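Side-chain contacts in translation initiation factor eIF2b-like protein (Chaetomium thermophilum, PDB 4ZEM), which forms the beta subunit of eIF2B, the heterodecameric complex that probably promotes guanine nucleotide exchange on eIF2 during translation initiation: residues A58-H63 / L69-T74; A13-S18 / A50-Q55; K36-T41 / A83-V88. All blocks are in the same frame, centred on the assembly; numbering follows the deposited sequence.

All three contacts belong to the helical N-terminal part of the chain, and they differ with depth. Contact 2 is the partly buried one: two buried residues, a tryptophan and a leucine, join helices 12-18 and 43-59 by apolar packing, beside a threonine methyl that meets a glutamine amide, with no hydrogen bond across. Contacts 1 and 3 lie at the surface and are carried by arginines. In contact 1 an arginine bonds to a backbone carbonyl just past the end of helix 43-59, whereas in contact 3 another lies over a histidine ring between two connecting segments. Contacts 1 and 2 share helix 43-59 and touch where Leu-53 packs against the backbone of Val-72; contact 3 touches neither.

Contact 1 (A58-H63 / L69-T74); sequences AKSKWH and LYRVQT
The guanidinium group of Arg-71 meets the backbone of Lys-61 edge-on: Lys-61 O lies at its rim, only 8° out of its plane, and accepts a hydrogen bond from Arg-71 NE at 3.3 Å. The second flat group, the Tyr-70 ring, belongs to the same helix and has Thr-74 OG1 over one face, 3.3 Å above the ring plane and displaced toward the rim. That hydroxyl donates to Tyr-70 O, which also accepts from Thr-74 N on the opposite face of its plane. The setting is a helix-loop-helix connection in the N-terminal helical region, where the chain leaves helix 43-59 and soon turns into helix 65-82. Ser-60, the first residue to depart from helical geometry, comes closest in the backbone, its CA 7.3 Å from that of Arg-71.

The NE-H points almost straight at the carbonyl oxygen, with an N-H...O angle of 167°. Arg-71 NH2 stays 3.8 Å from Lys-61 O, so NE alone makes the bond. The chain bends at chi2 (-54°), so that CG and CD run past Lys-61 O and NE is the atom that closes on it. An alanine at Arg-71 is likely to leave Lys-61 O without this donor and to uncover the neighbouring side of Ser-60. The lysine takes part mainly through its backbone, since its side chain leads away from the helix.

Next to the polar bond, the aliphatic stem of the arginine packs against Ser-60, whose hydroxyl is hydrogen-bonded to Val-56 O one turn back in helix 43-59. Behind the loop, buried Trp-62 packs on helix 154-182 and gives its NE1 to Val-57 O. At the arginine stem, Ser-60 OG lies 3.6 Å from Arg-71 CG and 3.9 Å from Arg-71 CB.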
loop_
_atom_site.group_PDB
_atom_site.type_symbol
_atom_site.label_atom_id
_atom_site.label_comp_id
_atom_site.label_asym_id
_atom_site.label_seq_id
_atom_site.Cartn_x
_atom_site.Cartn_y
_atom_site.Cartn_z
ATOM N N ALA A 58 17.801 -9.029 -9.327
ATOM C CA ALA A 58 18.923 -9.923 -9.051
ATOM C C ALA A 58 19.205 -10.962 -10.142
ATOM O O ALA A 58 20.351 -11.152 -10.528
ATOM C CB ALA A 58 18.694 -10.633 -7.724
ATOM N N LYS A 59 18.173 -11.652 -10.615
ATOM C CA LYS A 59 18.372 -12.790 -11.507
ATOM C C LYS A 59 18.136 -12.556 -13.003
ATOM O O LYS A 59 18.653 -13.315 -13.819
ATOM C CB LYS A 59 17.498 -13.954 -11.045
ATOM C CG LYS A 59 17.773 -14.409 -9.621
ATOM C CD LYS A 59 16.977 -15.661 -9.299
ATOM C CE LYS A 59 17.481 -16.342 -8.039
ATOM N NZ LYS A 59 16.947 -17.729 -7.923
ATOM N N SER A 60 17.343 -11.554 -13.378
ATOM C CA SER A 60 17.094 -11.319 -14.805
ATOM C C SER A 60 18.366 -10.838 -15.519
ATOM O O SER A 60 19.312 -10.382 -14.876
ATOM C CB SER A 60 15.949 -10.324 -15.007
ATOM O OG SER A 60 16.372 -8.995 -14.767
ATOM N N LYS A 61 18.373 -10.928 -16.850
ATOM C CA LYS A 61 19.462 -10.397 -17.678
ATOM C C LYS A 61 19.246 -8.965 -18.181
ATOM O O LYS A 61 18.215 -8.666 -18.782
ATOM C CB LYS A 61 19.668 -11.309 -18.893
ATOM C CG LYS A 61 19.979 -12.757 -18.577
ATOM C CD LYS A 61 19.954 -13.592 -19.849
ATOM C CE LYS A 61 19.741 -15.061 -19.539
ATOM N NZ LYS A 61 20.984 -15.687 -19.016
ATOM N N TRP A 62 20.180 -8.091 -17.831
ATOM C CA TRP A 62 20.161 -6.699 -18.240
ATOM C C TRP A 62 21.570 -6.153 -18.081
ATOM O O TRP A 62 22.302 -6.585 -17.197
ATOM C CB TRP A 62 19.176 -5.894 -17.390
ATOM C CG TRP A 62 19.423 -6.005 -15.925
ATOM C CD1 TRP A 62 18.950 -6.964 -15.089
ATOM C CD2 TRP A 62 20.212 -5.126 -15.118
ATOM N NE1 TRP A 62 19.393 -6.742 -13.814
ATOM C CE2 TRP A 62 20.172 -5.618 -13.806
ATOM C CE3 TRP A 62 20.950 -3.971 -15.381
ATOM C CZ2 TRP A 62 20.836 -4.998 -12.758
ATOM C CZ3 TRP A 62 21.609 -3.360 -14.341
ATOM C CH2 TRP A 62 21.548 -3.871 -13.046
ATOM N N HIS A 63 21.955 -5.203 -18.924
ATOM C CA HIS A 63 23.276 -4.600 -18.805
ATOM C C HIS A 63 23.192 -3.096 -18.588
ATOM O O HIS A 63 24.143 -2.476 -18.125
ATOM C CB HIS A 63 24.141 -4.920 -20.022
ATOM C CG HIS A 63 24.881 -6.216 -19.916
ATOM N ND1 HIS A 63 26.222 -6.331 -20.203
ATOM C CD2 HIS A 63 24.468 -7.453 -19.556
ATOM C CE1 HIS A 63 26.603 -7.584 -20.028
ATOM N NE2 HIS A 63 25.557 -8.284 -19.634
ATOM N N LEU A 69 14.815 -1.431 -16.348
ATOM C CA LEU A 69 13.488 -0.829 -16.261
ATOM C C LEU A 69 12.467 -1.648 -17.033
ATOM O O LEU A 69 11.337 -1.840 -16.575
ATOM C CB LEU A 69 13.514 0.598 -16.801
ATOM C CG LEU A 69 14.327 1.633 -16.033
ATOM C CD1 LEU A 69 14.466 2.875 -16.884
ATOM C CD2 LEU A 69 13.649 1.963 -14.716
ATOM N N TYR A 70 12.871 -2.123 -18.207
ATOM C CA TYR A 70 11.993 -2.922 -19.046
ATOM C C TYR A 70 11.660 -4.231 -18.330
ATOM O O TYR A 70 10.514 -4.684 -18.354
ATOM C CB TYR A 70 12.629 -3.198 -20.416
ATOM C CG TYR A 70 11.806 -4.124 -21.284
ATOM C CD1 TYR A 70 10.879 -3.612 -22.183
ATOM C CD2 TYR A 70 11.940 -5.507 -21.195
ATOM C CE1 TYR A 70 10.113 -4.445 -22.969
ATOM C CE2 TYR A 70 11.175 -6.351 -21.975
ATOM C CZ TYR A 70 10.265 -5.816 -22.865
ATOM O OH TYR A 70 9.505 -6.650 -23.652
ATOM N N ARG A 71 12.665 -4.830 -17.692
ATOM C CA ARG A 71 12.481 -6.098 -16.991
ATOM C C ARG A 71 11.479 -5.984 -15.857
ATOM O O ARG A 71 10.573 -6.808 -15.730
ATOM C CB ARG A 71 13.810 -6.599 -16.421
ATOM C CG ARG A 71 14.753 -7.157 -17.450
ATOM C CD ARG A 71 14.071 -8.227 -18.260
ATOM N NE ARG A 71 14.982 -8.853 -19.204
ATOM C CZ ARG A 71 14.586 -9.683 -20.159
ATOM N NH1 ARG A 71 13.297 -9.966 -20.280
ATOM N NH2 ARG A 71 15.470 -10.221 -20.987
ATOM N N VAL A 72 11.653 -4.954 -15.039
ATOM C CA VAL A 72 10.785 -4.719 -13.896
ATOM C C VAL A 72 9.361 -4.406 -14.330
ATOM O O VAL A 72 8.394 -4.906 -13.748
ATOM C CB VAL A 72 11.331 -3.582 -13.014
ATOM C CG1 VAL A 72 10.330 -3.206 -11.937
ATOM C CG2 VAL A 72 12.656 -4.007 -12.391
ATOM N N GLN A 73 9.235 -3.581 -15.364
ATOM C CA GLN A 73 7.921 -3.189 -15.842
ATOM C C GLN A 73 7.171 -4.375 -16.443
ATOM O O GLN A 73 5.970 -4.537 -16.220
ATOM C CB GLN A 73 8.039 -2.063 -16.864
ATOM C CG GLN A 73 6.873 -2.015 -17.820
ATOM C CD GLN A 73 6.772 -0.703 -18.556
ATOM O OE1 GLN A 73 7.567 0.214 -18.337
ATOM N NE2 GLN A 73 5.775 -0.596 -19.422
ATOM N N THR A 74 7.881 -5.206 -17.199
ATOM C CA THR A 74 7.279 -6.392 -17.793
ATOM C C THR A 74 6.801 -7.396 -16.744
ATOM O O THR A 74 5.698 -7.940 -16.849
ATOM C CB THR A 74 8.255 -7.101 -18.743
ATOM O OG1 THR A 74 8.757 -6.160 -19.700
ATOM C CG2 THR A 74 7.547 -8.221 -19.471
#

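Contact 2 (A13-S18 / A50-Q55); sequences ATWTKS and AQLLRQ
Trp-15 and Leu-52 cross at about a right angle, the indole presenting its edge to the leucine. Leu-52 CB lies in the ring plane, 4.0 Å from Trp-15 CH2, while the neighbouring rim atom, Trp-15 CZ2, lies 4.0 Å from Leu-52 CD2. The branched end and the root of the leucine thus both rest against the outer rim of the indole. Trp-15 CG stands anti to the backbone N (chi1 178°), which carries the ring out from helix 12-18 to the helix opposite although the bond from CA to CB does not point there.

The second pair, Thr-16 and Gln-51, also meets crosswise. Here the threonine methyl does the touching: Thr-16 CG2 approaches the amide at 3.5 Å from Gln-51 NE2 and 4.0 Å from Gln-51 OE1. With CG2 directed to the glutamine, the hydroxyl faces back along its own helix and bonds to Leu-12 O. The amide therefore receives a methyl group and no hydrogen bond from this threonine. Gln-51 OE1 also comes near the indole edge, 4.2 Å from Trp-15 CZ3.

These pairs bridge two helices of an N-terminal helical bundle. Their segments run in nearly the same direction, 20° apart, and their axes come no closer than 11.2 Å, a wide spacing that the long indole spans. Helix 24-37, which lies between them in sequence, packs on both partners: Ser-30, Leu-31 and Leu-34 against Trp-15, and Ile-28 against Leu-52. The nitrogen of the buried Trp-15 is satisfied from the same helix, Trp-15 NE1 donating to Ser-27 O. On the other helix, the side chain of Gln-51 additionally touches Leu-19, in the loop that follows helix 12-18.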
loop_
_atom_site.group_PDB
_atom_site.type_symbol
_atom_site.label_atom_id
_atom_site.label_comp_id
_atom_site.label_asym_id
_atom_site.label_seq_id
_atom_site.Cartn_x
_atom_site.Cartn_y
_atom_site.Cartn_z
ATOM N N ALA A 13 4.101 -18.099 2.503
ATOM C CA ALA A 13 5.269 -18.395 3.322
ATOM C C ALA A 13 6.202 -19.364 2.605
ATOM O O ALA A 13 7.417 -19.173 2.591
ATOM C CB ALA A 13 4.841 -18.965 4.663
ATOM N N THR A 14 5.625 -20.400 2.002
ATOM C CA THR A 14 6.404 -21.374 1.248
ATOM C C THR A 14 6.977 -20.719 -0.009
ATOM O O THR A 14 8.112 -20.993 -0.401
ATOM C CB THR A 14 5.563 -22.611 0.863
ATOM O OG1 THR A 14 4.427 -22.204 0.093
ATOM C CG2 THR A 14 5.088 -23.340 2.110
ATOM N N TRP A 15 6.184 -19.851 -0.632
ATOM C CA TRP A 15 6.623 -19.117 -1.814
ATOM C C TRP A 15 7.826 -18.236 -1.489
ATOM O O TRP A 15 8.755 -18.116 -2.286
ATOM C CB TRP A 15 5.482 -18.259 -2.374
ATOM C CG TRP A 15 5.871 -17.429 -3.567
ATOM C CD1 TRP A 15 5.846 -17.818 -4.873
ATOM C CD2 TRP A 15 6.334 -16.069 -3.563
ATOM N NE1 TRP A 15 6.269 -16.791 -5.683
ATOM C CE2 TRP A 15 6.573 -15.706 -4.905
ATOM C CE3 TRP A 15 6.565 -15.124 -2.556
ATOM C CZ2 TRP A 15 7.034 -14.440 -5.267
ATOM C CZ3 TRP A 15 7.025 -13.866 -2.918
ATOM C CH2 TRP A 15 7.254 -13.536 -4.263
ATOM N N THR A 16 7.799 -17.629 -0.308
ATOM C CA THR A 16 8.845 -16.703 0.118
ATOM C C THR A 16 10.238 -17.327 0.266
ATOM O O THR A 16 11.236 -16.689 -0.076
ATOM C CB THR A 16 8.461 -16.027 1.449
ATOM O OG1 THR A 16 7.174 -15.413 1.313
ATOM C CG2 THR A 16 9.476 -14.959 1.824
ATOM N N LYS A 17 10.329 -18.560 0.760
ATOM C CA LYS A 17 11.654 -19.147 0.964
ATOM C C LYS A 17 12.108 -20.095 -0.142
ATOM O O LYS A 17 13.191 -20.674 -0.061
ATOM C CB LYS A 17 11.728 -19.878 2.306
ATOM C CG LYS A 17 12.694 -19.212 3.271
ATOM C CD LYS A 17 14.045 -18.988 2.586
ATOM C CE LYS A 17 15.171 -18.769 3.580
ATOM N NZ LYS A 17 15.355 -19.947 4.475
ATOM N N SER A 18 11.291 -20.252 -1.172
ATOM C CA SER A 18 11.761 -20.897 -2.383
ATOM C C SER A 18 12.308 -19.834 -3.322
ATOM O O SER A 18 12.956 -20.141 -4.310
ATOM C CB SER A 18 10.639 -21.687 -3.054
ATOM O OG SER A 18 9.407 -20.993 -2.963
ATOM N N ALA A 50 7.181 -6.637 -4.029
ATOM C CA ALA A 50 8.502 -6.072 -3.762
ATOM C C ALA A 50 9.586 -7.158 -3.763
ATOM O O ALA A 50 10.663 -6.977 -4.328
ATOM C CB ALA A 50 8.498 -5.320 -2.426
ATOM N N GLN A 51 9.291 -8.290 -3.137
ATOM C CA GLN A 51 10.237 -9.396 -3.084
ATOM C C GLN A 51 10.485 -10.027 -4.453
ATOM O O GLN A 51 11.623 -10.382 -4.786
ATOM C CB GLN A 51 9.748 -10.456 -2.093
ATOM C CG GLN A 51 10.225 -10.207 -0.678
ATOM C CD GLN A 51 9.561 -11.106 0.335
ATOM O OE1 GLN A 51 8.372 -11.404 0.232
ATOM N NE2 GLN A 51 10.327 -11.549 1.324
ATOM N N LEU A 52 9.423 -10.181 -5.236
ATOM C CA LEU A 52 9.546 -10.742 -6.577
ATOM C C LEU A 52 10.351 -9.791 -7.468
ATOM O O LEU A 52 11.209 -10.232 -8.237
ATOM C CB LEU A 52 8.160 -11.023 -7.175
ATOM C CG LEU A 52 8.045 -11.785 -8.506
ATOM C CD1 LEU A 52 8.301 -10.909 -9.739
ATOM C CD2 LEU A 52 8.948 -13.015 -8.503
ATOM N N LEU A 53 10.064 -8.494 -7.368
ATOM C CA LEU A 53 10.772 -7.493 -8.163
ATOM C C LEU A 53 12.251 -7.450 -7.788
ATOM O O LEU A 53 13.112 -7.239 -8.645
ATOM C CB LEU A 53 10.134 -6.114 -7.992
ATOM C CG LEU A 53 8.754 -5.966 -8.638
ATOM C CD1 LEU A 53 8.296 -4.513 -8.607
ATOM C CD2 LEU A 53 8.759 -6.510 -10.068
ATOM N N ARG A 54 12.542 -7.671 -6.510
ATOM C CA ARG A 54 13.923 -7.748 -6.050
ATOM C C ARG A 54 14.659 -8.904 -6.727
ATOM O O ARG A 54 15.832 -8.785 -7.094
ATOM C CB ARG A 54 13.980 -7.914 -4.536
ATOM C CG ARG A 54 15.375 -7.761 -3.957
ATOM C CD ARG A 54 15.363 -7.927 -2.451
ATOM N NE ARG A 54 16.710 -7.912 -1.897
ATOM C CZ ARG A 54 17.420 -9.003 -1.635
ATOM N NH1 ARG A 54 16.907 -10.203 -1.873
ATOM N NH2 ARG A 54 18.641 -8.893 -1.131
ATOM N N GLN A 55 13.957 -10.017 -6.899
ATOM C CA GLN A 55 14.538 -11.193 -7.526
ATOM C C GLN A 55 14.699 -10.974 -9.030
ATOM O O GLN A 55 15.617 -11.511 -9.651
ATOM C CB GLN A 55 13.658 -12.417 -7.273
ATOM C CG GLN A 55 13.837 -13.039 -5.909
ATOM C CD GLN A 55 15.264 -13.464 -5.630
ATOM O OE1 GLN A 55 15.942 -14.017 -6.495
ATOM N NE2 GLN A 55 15.727 -13.208 -4.410
#

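Contact 3 (K36-T41 / A83-V88); sequences KRRQVT and APHEPV
Arg-38, which ends up over the His-85 ring, leaves helix 24-37 with a positive phi of 70°, while Ala-83, first past helix 65-82, starts a type I beta turn that reaches Glu-86 and is closed by Glu-86 N bonding to Ala-83 O at 3.1 Å. The backbones stay well apart, Thr-41 CA and Glu-86 CA being 8.0 Å from each other, so side chains carry most of the contact.

Arg-38 and His-85 reach out from opposite directions. The arginine is extended from CG to NE, and its guanidinium lies over one face of the imidazole with the two planes tilted by 30°, displaced toward the ring's rim. Arg-38 NE is 3.8 Å from His-85 CE1, and Arg-38 NH2 is equally far from His-85 ND1. Beside this pair, the Glu-86 carboxylate brings OE2 to 4.3 Å from Thr-41 CA. The same oxygen is 6.9 Å from Arg-38 NE, too far for a salt bridge, though their opposite charges may attract weakly.

Arg-38 also touches Thr-347. The contact pairs two interhelical connections of the N-terminal helical region, 24-37 to 43-59 and 65-82 to 88-104.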
loop_
_atom_site.group_PDB
_atom_site.type_symbol
_atom_site.label_atom_id
_atom_site.label_comp_id
_atom_site.label_asym_id
_atom_site.label_seq_id
_atom_site.Cartn_x
_atom_site.Cartn_y
_atom_site.Cartn_z
ATOM N N LYS A 36 -4.137 -15.268 -8.584
ATOM C CA LYS A 36 -5.359 -15.707 -9.261
ATOM C C LYS A 36 -6.289 -16.525 -8.364
ATOM O O LYS A 36 -7.507 -16.349 -8.401
ATOM C CB LYS A 36 -5.020 -16.515 -10.516
ATOM C CG LYS A 36 -4.260 -15.741 -11.581
ATOM C CD LYS A 36 -4.195 -16.530 -12.881
ATOM C CE LYS A 36 -3.687 -17.947 -12.651
ATOM N NZ LYS A 36 -3.528 -18.703 -13.929
ATOM N N ARG A 37 -5.720 -17.425 -7.566
ATOM C CA ARG A 37 -6.521 -18.229 -6.651
ATOM C C ARG A 37 -6.874 -17.400 -5.432
ATOM O O ARG A 37 -7.680 -17.817 -4.596
ATOM C CB ARG A 37 -5.784 -19.504 -6.242
ATOM C CG ARG A 37 -5.400 -20.403 -7.403
ATOM C CD ARG A 37 -6.642 -21.002 -8.037
ATOM N NE ARG A 37 -6.332 -21.871 -9.169
ATOM C CZ ARG A 37 -6.026 -23.159 -9.061
ATOM N NH1 ARG A 37 -5.986 -23.736 -7.866
ATOM N NH2 ARG A 37 -5.761 -23.872 -10.147
ATOM N N ARG A 38 -6.227 -16.243 -5.331
ATOM C CA ARG A 38 -6.550 -15.216 -4.348
ATOM C C ARG A 38 -6.163 -15.660 -2.946
ATOM O O ARG A 38 -6.727 -15.193 -1.956
ATOM C CB ARG A 38 -8.029 -14.835 -4.425
ATOM C CG ARG A 38 -8.344 -14.054 -5.690
ATOM C CD ARG A 38 -9.739 -13.472 -5.703
ATOM N NE ARG A 38 -10.016 -12.860 -6.999
ATOM C CZ ARG A 38 -11.025 -12.030 -7.241
ATOM N NH1 ARG A 38 -11.862 -11.694 -6.269
ATOM N NH2 ARG A 38 -11.192 -11.527 -8.458
ATOM N N GLN A 39 -5.219 -16.592 -2.873
ATOM C CA GLN A 39 -4.629 -16.988 -1.602
ATOM C C GLN A 39 -3.897 -15.787 -1.001
ATOM O O GLN A 39 -3.820 -15.638 0.219
ATOM C CB GLN A 39 -3.698 -18.186 -1.782
ATOM C CG GLN A 39 -3.190 -18.773 -0.479
ATOM C CD GLN A 39 -2.461 -20.081 -0.684
ATOM O OE1 GLN A 39 -2.419 -20.614 -1.794
ATOM N NE2 GLN A 39 -1.881 -20.610 0.387
ATOM N N VAL A 40 -3.348 -14.942 -1.874
ATOM C CA VAL A 40 -2.579 -13.771 -1.457
ATOM C C VAL A 40 -3.407 -12.528 -1.778
ATOM O O VAL A 40 -3.813 -12.321 -2.924
ATOM C CB VAL A 40 -1.205 -13.699 -2.158
ATOM C CG1 VAL A 40 -0.538 -12.353 -1.906
ATOM C CG2 VAL A 40 -0.315 -14.839 -1.686
ATOM N N THR A 41 -3.652 -11.706 -0.760
ATOM C CA THR A 41 -4.583 -10.584 -0.881
ATOM C C THR A 41 -4.174 -9.344 -0.093
ATOM O O THR A 41 -3.528 -9.446 0.952
ATOM C CB THR A 41 -5.990 -10.981 -0.406
ATOM O OG1 THR A 41 -5.876 -11.794 0.767
ATOM C CG2 THR A 41 -6.723 -11.766 -1.479
ATOM N N ALA A 83 -3.943 -10.074 -10.954
ATOM C CA ALA A 83 -4.872 -9.509 -9.982
ATOM C C ALA A 83 -5.188 -8.049 -10.305
ATOM O O ALA A 83 -4.673 -7.141 -9.652
ATOM C CB ALA A 83 -4.304 -9.635 -8.571
ATOM N N PRO A 84 -6.037 -7.821 -11.320
ATOM C CA PRO A 84 -6.444 -6.479 -11.758
ATOM C C PRO A 84 -7.193 -5.699 -10.680
ATOM O O PRO A 84 -7.153 -4.469 -10.668
ATOM C CB PRO A 84 -7.354 -6.771 -12.955
ATOM C CG PRO A 84 -7.884 -8.144 -12.683
ATOM C CD PRO A 84 -6.708 -8.870 -12.107
ATOM N N HIS A 85 -7.876 -6.416 -9.796
ATOM C CA HIS A 85 -8.610 -5.816 -8.683
ATOM C C HIS A 85 -7.697 -5.155 -7.639
ATOM O O HIS A 85 -8.134 -4.269 -6.907
ATOM C CB HIS A 85 -9.494 -6.870 -8.009
ATOM C CG HIS A 85 -8.758 -8.112 -7.614
ATOM N ND1 HIS A 85 -8.326 -9.047 -8.529
ATOM C CD2 HIS A 85 -8.376 -8.572 -6.398
ATOM C CE1 HIS A 85 -7.706 -10.028 -7.896
ATOM N NE2 HIS A 85 -7.723 -9.763 -6.602
ATOM N N GLU A 86 -6.445 -5.607 -7.557
ATOM C CA GLU A 86 -5.468 -5.071 -6.599
ATOM C C GLU A 86 -4.611 -3.926 -7.150
ATOM O O GLU A 86 -3.666 -4.160 -7.899
ATOM C CB GLU A 86 -4.538 -6.194 -6.121
ATOM C CG GLU A 86 -5.245 -7.385 -5.484
ATOM C CD GLU A 86 -5.865 -7.062 -4.130
ATOM O OE1 GLU A 86 -5.591 -5.968 -3.590
ATOM O OE2 GLU A 86 -6.627 -7.905 -3.608
ATOM N N PRO A 87 -4.899 -2.684 -6.730
ATOM C CA PRO A 87 -4.157 -1.553 -7.300
ATOM C C PRO A 87 -2.816 -1.268 -6.625
ATOM O O PRO A 87 -2.029 -0.476 -7.151
ATOM C CB PRO A 87 -5.114 -0.374 -7.086
ATOM C CG PRO A 87 -6.008 -0.782 -5.925
ATOM C CD PRO A 87 -5.825 -2.262 -5.665
ATOM N N VAL A 88 -2.549 -1.904 -5.489
ATOM C CA VAL A 88 -1.282 -1.696 -4.798
ATOM C C VAL A 88 -0.112 -2.300 -5.587
ATOM O O VAL A 88 1.025 -1.839 -5.469
ATOM C CB VAL A 88 -1.310 -2.274 -3.364
ATOM C CG1 VAL A 88 -1.323 -3.807 -3.379
ATOM C CG2 VAL A 88 -0.131 -1.764 -2.578
#